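Local structure of hydroxyethylphosphonate dioxygenase (Streptomyces albus, 6B9R) at residues 22-32 and 442-450. The protein probably cleaves 2-hydroxyethylphosphonate with dioxygen at a mononuclear non-haem iron centre, yielding hydroxymethylphosphonate. Residues are numbered along the deposited sequence; the frame is centred on the assembly and turned at random.
Sequences RAAANDLKRND and YIAEDRLWY. With 2HE ((2-hydroxyethyl)phosphonic acid), chain Q.
W449, the penultimate residue, sets the benzo edge of its indole (CZ3, CH2) against the Schellman motif that ends helix 10-27, while its NE1 donates to phosphonate oxygen O2 of 2HE (3.0 Å). The substrate is also hydrogen-bonded by R103, Y111 and N146 of the second subunit, so this C-terminal tail and helix end complete a neighbour's active site. K29, the positive-phi C-prime residue, brings CD over the rim of one indole face, 3.7 Å from W449 CE2; Y450 meets the opposite face edge-on, T-shaped, with CD1 over its centre. CE of K29 lies 3.2 Å from 2HE O2. N26 holds the tail from the last helical turn: ND2 donates to R447 O at 2.9 Å, nearly straight (166°) and in the plane of both groups, and more weakly to E445 OE2, whose carboxylate also salt-bridges R441. N26 CG lies opposite its carbonyl carbon (chi1 -78°), and the amide stands steeply to the indole, OD1 meeting the ring edge at CE3 and taking a weak bond from W449 N. L448 CD1 touches both R22 NH1, which salt-bridges D32, and N31 CB. N31 caps the next helix through OD1 to A34 N, and ND2 donates almost linearly (178°) to Y450 OH, 3.1 Å away.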
ATOM      1  N   ARG A  22     -16.374  14.548  -3.085  1.00 18.74           N
ATOM      2  CA  ARG A  22     -16.610  14.612  -4.525  1.00 18.75           C
ATOM      3  C   ARG A  22     -15.996  13.405  -5.224  1.00 18.09           C
ATOM      4  O   ARG A  22     -16.605  12.815  -6.126  1.00 19.21           O
ATOM      5  CB  ARG A  22     -16.041  15.913  -5.103  1.00 19.34           C
ATOM      6  CG  ARG A  22     -16.011  15.937  -6.641  1.00 23.38           C
ATOM      7  CD  ARG A  22     -17.417  15.902  -7.248  1.00 20.68           C
ATOM      8  NE  ARG A  22     -18.061  17.207  -7.175  1.00 21.98           N
ATOM      9  CZ  ARG A  22     -19.339  17.431  -7.466  1.00 23.86           C
ATOM     10  NH1 ARG A  22     -20.126  16.430  -7.838  1.00 20.91           N
ATOM     11  NH2 ARG A  22     -19.834  18.661  -7.378  1.00 25.01           N
ATOM     12  N   ALA A  23     -14.792  13.012  -4.818  1.00 20.55           N
ATOM     13  CA  ALA A  23     -14.159  11.858  -5.449  1.00 17.20           C
ATOM     14  C   ALA A  23     -14.980  10.591  -5.232  1.00 16.64           C
ATOM     15  O   ALA A  23     -15.109   9.765  -6.141  1.00 17.78           O
ATOM     16  CB  ALA A  23     -12.735  11.678  -4.910  1.00 17.02           C
ATOM     17  N   ALA A  24     -15.543  10.419  -4.032  1.00 16.62           N
ATOM     18  CA  ALA A  24     -16.335   9.221  -3.762  1.00 18.33           C
ATOM     19  C   ALA A  24     -17.580   9.195  -4.632  1.00 25.10           C
ATOM     20  O   ALA A  24     -17.957   8.146  -5.170  1.00 16.88           O
ATOM     21  CB  ALA A  24     -16.731   9.157  -2.285  1.00 18.04           C
ATOM     22  N   ALA A  25     -18.234  10.343  -4.766  1.00 16.81           N
ATOM     23  CA  ALA A  25     -19.435  10.431  -5.590  1.00 16.95           C
ATOM     24  C   ALA A  25     -19.105  10.181  -7.058  1.00 18.44           C
ATOM     25  O   ALA A  25     -19.786   9.400  -7.729  1.00 23.21           O
ATOM     26  CB  ALA A  25     -20.083  11.794  -5.395  1.00 20.11           C
ATOM     27  N   ASN A  26     -18.055  10.831  -7.570  1.00 20.42           N
ATOM     28  CA  ASN A  26     -17.595  10.564  -8.932  1.00 16.83           C
ATOM     29  C   ASN A  26     -17.347   9.078  -9.160  1.00 18.49           C
ATOM     30  O   ASN A  26     -17.718   8.526 -10.201  1.00 18.44           O
ATOM     31  CB  ASN A  26     -16.310  11.336  -9.224  1.00 17.46           C
ATOM     32  CG  ASN A  26     -16.544  12.795  -9.526  1.00 20.41           C
ATOM     33  OD1 ASN A  26     -17.679  13.243  -9.714  1.00 21.74           O
ATOM     34  ND2 ASN A  26     -15.458  13.549  -9.594  1.00 20.03           N
ATOM     35  N   ASP A  27     -16.671   8.420  -8.204  1.00 18.49           N
ATOM     36  CA  ASP A  27     -16.308   7.017  -8.379  1.00 17.10           C
ATOM     37  C   ASP A  27     -17.531   6.108  -8.418  1.00 23.13           C
ATOM     38  O   ASP A  27     -17.493   5.056  -9.065  1.00 19.99           O
ATOM     39  CB  ASP A  27     -15.360   6.573  -7.261  1.00 14.77           C
ATOM     40  CG  ASP A  27     -13.972   7.157  -7.412  1.00 25.20           C
ATOM     41  OD1 ASP A  27     -13.706   7.826  -8.428  1.00 27.28           O
ATOM     42  OD2 ASP A  27     -13.146   6.937  -6.507  1.00 23.86           O
ATOM     43  N   LEU A  28     -18.616   6.500  -7.754  1.00 19.24           N
ATOM     44  CA  LEU A  28     -19.856   5.744  -7.752  1.00 18.54           C
ATOM     45  C   LEU A  28     -20.805   6.178  -8.858  1.00 21.56           C
ATOM     46  O   LEU A  28     -21.953   5.722  -8.886  1.00 20.77           O
ATOM     47  CB  LEU A  28     -20.543   5.865  -6.378  1.00 15.48           C
ATOM     48  CG  LEU A  28     -19.900   4.931  -5.334  1.00 18.20           C
ATOM     49  CD1 LEU A  28     -20.234   5.343  -3.894  1.00 17.84           C
ATOM     50  CD2 LEU A  28     -20.361   3.500  -5.569  1.00 15.67           C
ATOM     51  N   LYS A  29     -20.349   7.042  -9.773  1.00 15.49           N
ATOM     52  CA  LYS A  29     -21.210   7.597 -10.817  1.00 16.85           C
ATOM     53  C   LYS A  29     -22.488   8.186 -10.218  1.00 18.72           C
ATOM     54  O   LYS A  29     -23.598   8.004 -10.738  1.00 21.35           O
ATOM     55  CB  LYS A  29     -21.511   6.542 -11.885  1.00 19.62           C
ATOM     56  CG  LYS A  29     -20.244   5.918 -12.504  1.00 23.34           C
ATOM     57  CD  LYS A  29     -19.303   7.015 -13.031  1.00 28.47           C
ATOM     58  CE  LYS A  29     -18.211   6.476 -13.969  1.00 30.42           C
ATOM     59  NZ  LYS A  29     -17.227   5.617 -13.265  1.00 33.35           N
ATOM     60  N   ARG A  30     -22.328   8.916  -9.112  1.00 16.55           N
ATOM     61  CA  ARG A  30     -23.401   9.710  -8.514  1.00 17.91           C
ATOM     62  C   ARG A  30     -23.101  11.187  -8.763  1.00 18.72           C
ATOM     63  O   ARG A  30     -22.157  11.738  -8.183  1.00 20.57           O
ATOM     64  CB  ARG A  30     -23.518   9.427  -7.017  1.00 21.63           C
ATOM     65  CG  ARG A  30     -23.625   7.924  -6.665  1.00 25.32           C
ATOM     66  CD  ARG A  30     -24.813   7.298  -7.400  1.00 23.09           C
ATOM     67  NE  ARG A  30     -25.446   6.171  -6.704  1.00 21.41           N
ATOM     68  CZ  ARG A  30     -25.136   4.890  -6.895  1.00 18.03           C
ATOM     69  NH1 ARG A  30     -25.799   3.951  -6.234  1.00 20.24           N
ATOM     70  NH2 ARG A  30     -24.160   4.542  -7.733  1.00 18.90           N
ATOM     71  N   ASN A  31     -23.886  11.834  -9.622  1.00 18.06           N
ATOM     72  CA  ASN A  31     -23.691  13.263  -9.796  1.00 18.70           C
ATOM     73  C   ASN A  31     -24.372  13.979  -8.633  1.00 19.12           C
ATOM     74  O   ASN A  31     -24.877  13.348  -7.701  1.00 18.91           O
ATOM     75  CB  ASN A  31     -24.169  13.718 -11.174  1.00 20.27           C
ATOM     76  CG  ASN A  31     -25.659  13.526 -11.382  1.00 19.95           C
ATOM     77  OD1 ASN A  31     -26.408  13.259 -10.442  1.00 24.64           O
ATOM     78  ND2 ASN A  31     -26.098  13.691 -12.628  1.00 22.55           N
ATOM     79  N   ASP A  32     -24.405  15.312  -8.682  1.00 19.75           N
ATOM     80  CA  ASP A  32     -24.896  16.086  -7.546  1.00 20.21           C
ATOM     81  C   ASP A  32     -26.305  15.650  -7.144  1.00 27.76           C
ATOM     82  O   ASP A  32     -26.578  15.405  -5.963  1.00 20.85           O
ATOM     83  CB  ASP A  32     -24.863  17.578  -7.888  1.00 23.46           C
ATOM     84  CG  ASP A  32     -23.443  18.116  -8.037  1.00 38.25           C
ATOM     85  OD1 ASP A  32     -22.609  17.451  -8.691  1.00 41.39           O
ATOM     86  OD2 ASP A  32     -23.167  19.214  -7.512  1.00 47.61           O
ATOM     87  N   TYR A 442      -5.667  14.135  -8.553  1.00 24.37           N
ATOM     88  CA  TYR A 442      -5.468  13.020  -7.630  1.00 23.76           C
ATOM     89  C   TYR A 442      -5.299  13.527  -6.207  1.00 21.87           C
ATOM     90  O   TYR A 442      -5.895  12.985  -5.270  1.00 23.48           O
ATOM     91  CB  TYR A 442      -4.260  12.197  -8.080  1.00 20.72           C
ATOM     92  CG  TYR A 442      -3.757  11.183  -7.070  1.00 20.08           C
ATOM     93  CD1 TYR A 442      -4.551  10.123  -6.663  1.00 21.13           C
ATOM     94  CD2 TYR A 442      -2.478  11.290  -6.534  1.00 21.04           C
ATOM     95  CE1 TYR A 442      -4.084   9.181  -5.745  1.00 20.16           C
ATOM     96  CE2 TYR A 442      -2.002  10.361  -5.622  1.00 22.27           C
ATOM     97  CZ  TYR A 442      -2.811   9.304  -5.232  1.00 18.99           C
ATOM     98  OH  TYR A 442      -2.327   8.380  -4.315  1.00 21.16           O
ATOM     99  N   ILE A 443      -4.527  14.605  -6.041  1.00 20.88           N
ATOM    100  CA  ILE A 443      -4.333  15.218  -4.729  1.00 20.71           C
ATOM    101  C   ILE A 443      -5.640  15.786  -4.194  1.00 22.22           C
ATOM    102  O   ILE A 443      -5.961  15.647  -3.008  1.00 26.03           O
ATOM    103  CB  ILE A 443      -3.245  16.309  -4.814  1.00 28.21           C
ATOM    104  CG1 ILE A 443      -1.865  15.665  -4.954  1.00 37.12           C
ATOM    105  CG2 ILE A 443      -3.294  17.229  -3.600  1.00 32.14           C
ATOM    106  CD1 ILE A 443      -1.645  14.518  -4.004  1.00 36.29           C
ATOM    107  N   ALA A 444      -6.405  16.453  -5.050  1.00 22.05           N
ATOM    108  CA  ALA A 444      -7.596  17.150  -4.581  1.00 27.36           C
ATOM    109  C   ALA A 444      -8.548  17.247  -5.768  1.00 29.06           C
ATOM    110  O   ALA A 444      -8.370  18.106  -6.634  1.00 27.50           O
ATOM    111  CB  ALA A 444      -7.240  18.522  -4.029  1.00 28.53           C
ATOM    112  N   GLU A 445      -9.523  16.345  -5.812  1.00 25.40           N
ATOM    113  CA  GLU A 445     -10.513  16.399  -6.872  1.00 25.01           C
ATOM    114  C   GLU A 445     -11.302  17.691  -6.759  1.00 33.53           C
ATOM    115  O   GLU A 445     -11.660  18.129  -5.660  1.00 30.75           O
ATOM    116  CB  GLU A 445     -11.450  15.197  -6.804  1.00 34.99           C
ATOM    117  CG  GLU A 445     -12.545  15.180  -7.881  1.00 34.76           C
ATOM    118  CD  GLU A 445     -11.996  15.046  -9.306  1.00 35.93           C
ATOM    119  OE1 GLU A 445     -11.486  16.041  -9.867  1.00 31.42           O
ATOM    120  OE2 GLU A 445     -12.087  13.934  -9.870  1.00 36.33           O
ATOM    121  N   ASP A 446     -11.568  18.306  -7.910  1.00 32.87           N
ATOM    122  CA  ASP A 446     -12.129  19.646  -7.946  1.00 34.67           C
ATOM    123  C   ASP A 446     -13.298  19.765  -8.915  1.00 35.22           C
ATOM    124  O   ASP A 446     -13.643  20.884  -9.311  1.00 35.49           O
ATOM    125  CB  ASP A 446     -11.041  20.668  -8.302  1.00 38.67           C
ATOM    126  CG  ASP A 446     -10.413  20.420  -9.682  1.00 42.20           C
ATOM    127  OD1 ASP A 446     -10.821  19.475 -10.391  1.00 34.19           O
ATOM    128  OD2 ASP A 446      -9.492  21.176 -10.059  1.00 46.82           O
ATOM    129  N   ARG A 447     -13.898  18.652  -9.333  1.00 25.45           N
ATOM    130  CA  ARG A 447     -14.919  18.760 -10.371  1.00 24.34           C
ATOM    131  C   ARG A 447     -15.710  17.463 -10.478  1.00 25.81           C
ATOM    132  O   ARG A 447     -15.224  16.380 -10.142  1.00 25.35           O
ATOM    133  CB  ARG A 447     -14.291  19.092 -11.732  1.00 28.79           C
ATOM    134  CG  ARG A 447     -13.447  17.953 -12.331  1.00 27.61           C
ATOM    135  CD  ARG A 447     -12.534  18.458 -13.450  1.00 31.75           C
ATOM    136  NE  ARG A 447     -11.506  19.355 -12.930  1.00 40.94           N
ATOM    137  CZ  ARG A 447     -10.511  19.861 -13.653  1.00 52.75           C
ATOM    138  NH1 ARG A 447     -10.395  19.561 -14.941  1.00 58.34           N
ATOM    139  NH2 ARG A 447      -9.628  20.671 -13.080  1.00 46.88           N
ATOM    140  N   LEU A 448     -16.933  17.600 -10.981  1.00 24.24           N
ATOM    141  CA  LEU A 448     -17.691  16.451 -11.454  1.00 24.01           C
ATOM    142  C   LEU A 448     -16.929  15.764 -12.584  1.00 28.92           C
ATOM    143  O   LEU A 448     -16.186  16.402 -13.333  1.00 24.67           O
ATOM    144  CB  LEU A 448     -19.071  16.914 -11.946  1.00 24.52           C
ATOM    145  CG  LEU A 448     -20.167  15.914 -12.342  1.00 24.37           C
ATOM    146  CD1 LEU A 448     -20.715  15.141 -11.141  1.00 25.62           C
ATOM    147  CD2 LEU A 448     -21.286  16.661 -13.033  1.00 25.09           C
ATOM    148  N   TRP A 449     -17.130  14.450 -12.722  1.00 23.69           N
ATOM    149  CA  TRP A 449     -16.307  13.680 -13.646  1.00 23.73           C
ATOM    150  C   TRP A 449     -16.651  13.915 -15.110  1.00 24.50           C
ATOM    151  O   TRP A 449     -15.921  13.422 -15.973  1.00 24.66           O
ATOM    152  CB  TRP A 449     -16.385  12.178 -13.316  1.00 23.03           C
ATOM    153  CG  TRP A 449     -17.621  11.447 -13.807  1.00 23.06           C
ATOM    154  CD1 TRP A 449     -17.736  10.732 -14.958  1.00 23.32           C
ATOM    155  CD2 TRP A 449     -18.881  11.329 -13.131  1.00 22.80           C
ATOM    156  NE1 TRP A 449     -19.001  10.189 -15.060  1.00 24.59           N
ATOM    157  CE2 TRP A 449     -19.721  10.542 -13.947  1.00 26.00           C
ATOM    158  CE3 TRP A 449     -19.383  11.820 -11.925  1.00 22.52           C
ATOM    159  CZ2 TRP A 449     -21.038  10.241 -13.597  1.00 25.44           C
ATOM    160  CZ3 TRP A 449     -20.689  11.511 -11.569  1.00 22.35           C
ATOM    161  CH2 TRP A 449     -21.505  10.738 -12.409  1.00 29.05           C
ATOM    162  N   TYR A 450     -17.724  14.651 -15.411  1.00 25.01           N
ATOM    163  CA  TYR A 450     -18.057  15.022 -16.787  1.00 27.66           C
ATOM    164  C   TYR A 450     -18.612  16.440 -16.801  1.00 28.45           C
ATOM    165  O   TYR A 450     -18.925  17.010 -15.755  1.00 26.52           O
ATOM    166  CB  TYR A 450     -19.075  14.057 -17.396  1.00 25.84           C
ATOM    167  CG  TYR A 450     -20.430  14.154 -16.735  1.00 25.67           C
ATOM    168  CD1 TYR A 450     -20.676  13.524 -15.521  1.00 24.86           C
ATOM    169  CD2 TYR A 450     -21.466  14.879 -17.326  1.00 26.36           C
ATOM    170  CE1 TYR A 450     -21.912  13.613 -14.906  1.00 24.72           C
ATOM    171  CE2 TYR A 450     -22.709  14.978 -16.714  1.00 26.23           C
ATOM    172  CZ  TYR A 450     -22.926  14.342 -15.500  1.00 25.40           C
ATOM    173  OH  TYR A 450     -24.151  14.415 -14.863  1.00 25.26           O
ATOM    174  OXT TYR A 450     -18.755  17.051 -17.851  1.00 27.28           O
TER
HETATM  175  O3  2HE Q 502     -18.146   9.240 -18.457  1.00 25.87           O
HETATM  176  P   2HE Q 502     -18.152   7.741 -17.893  1.00 38.97           P
HETATM  177  O1  2HE Q 502     -16.787   7.340 -17.400  1.00 35.75           O
HETATM  178  O2  2HE Q 502     -19.241   7.691 -16.709  1.00 29.46           O
HETATM  179  CA  2HE Q 502     -18.577   6.558 -19.180  1.00 33.21           C
HETATM  180  CB  2HE Q 502     -18.355   5.199 -18.546  1.00 34.32           C
HETATM  181  O4  2HE Q 502     -17.010   5.124 -18.062  1.00 42.22           O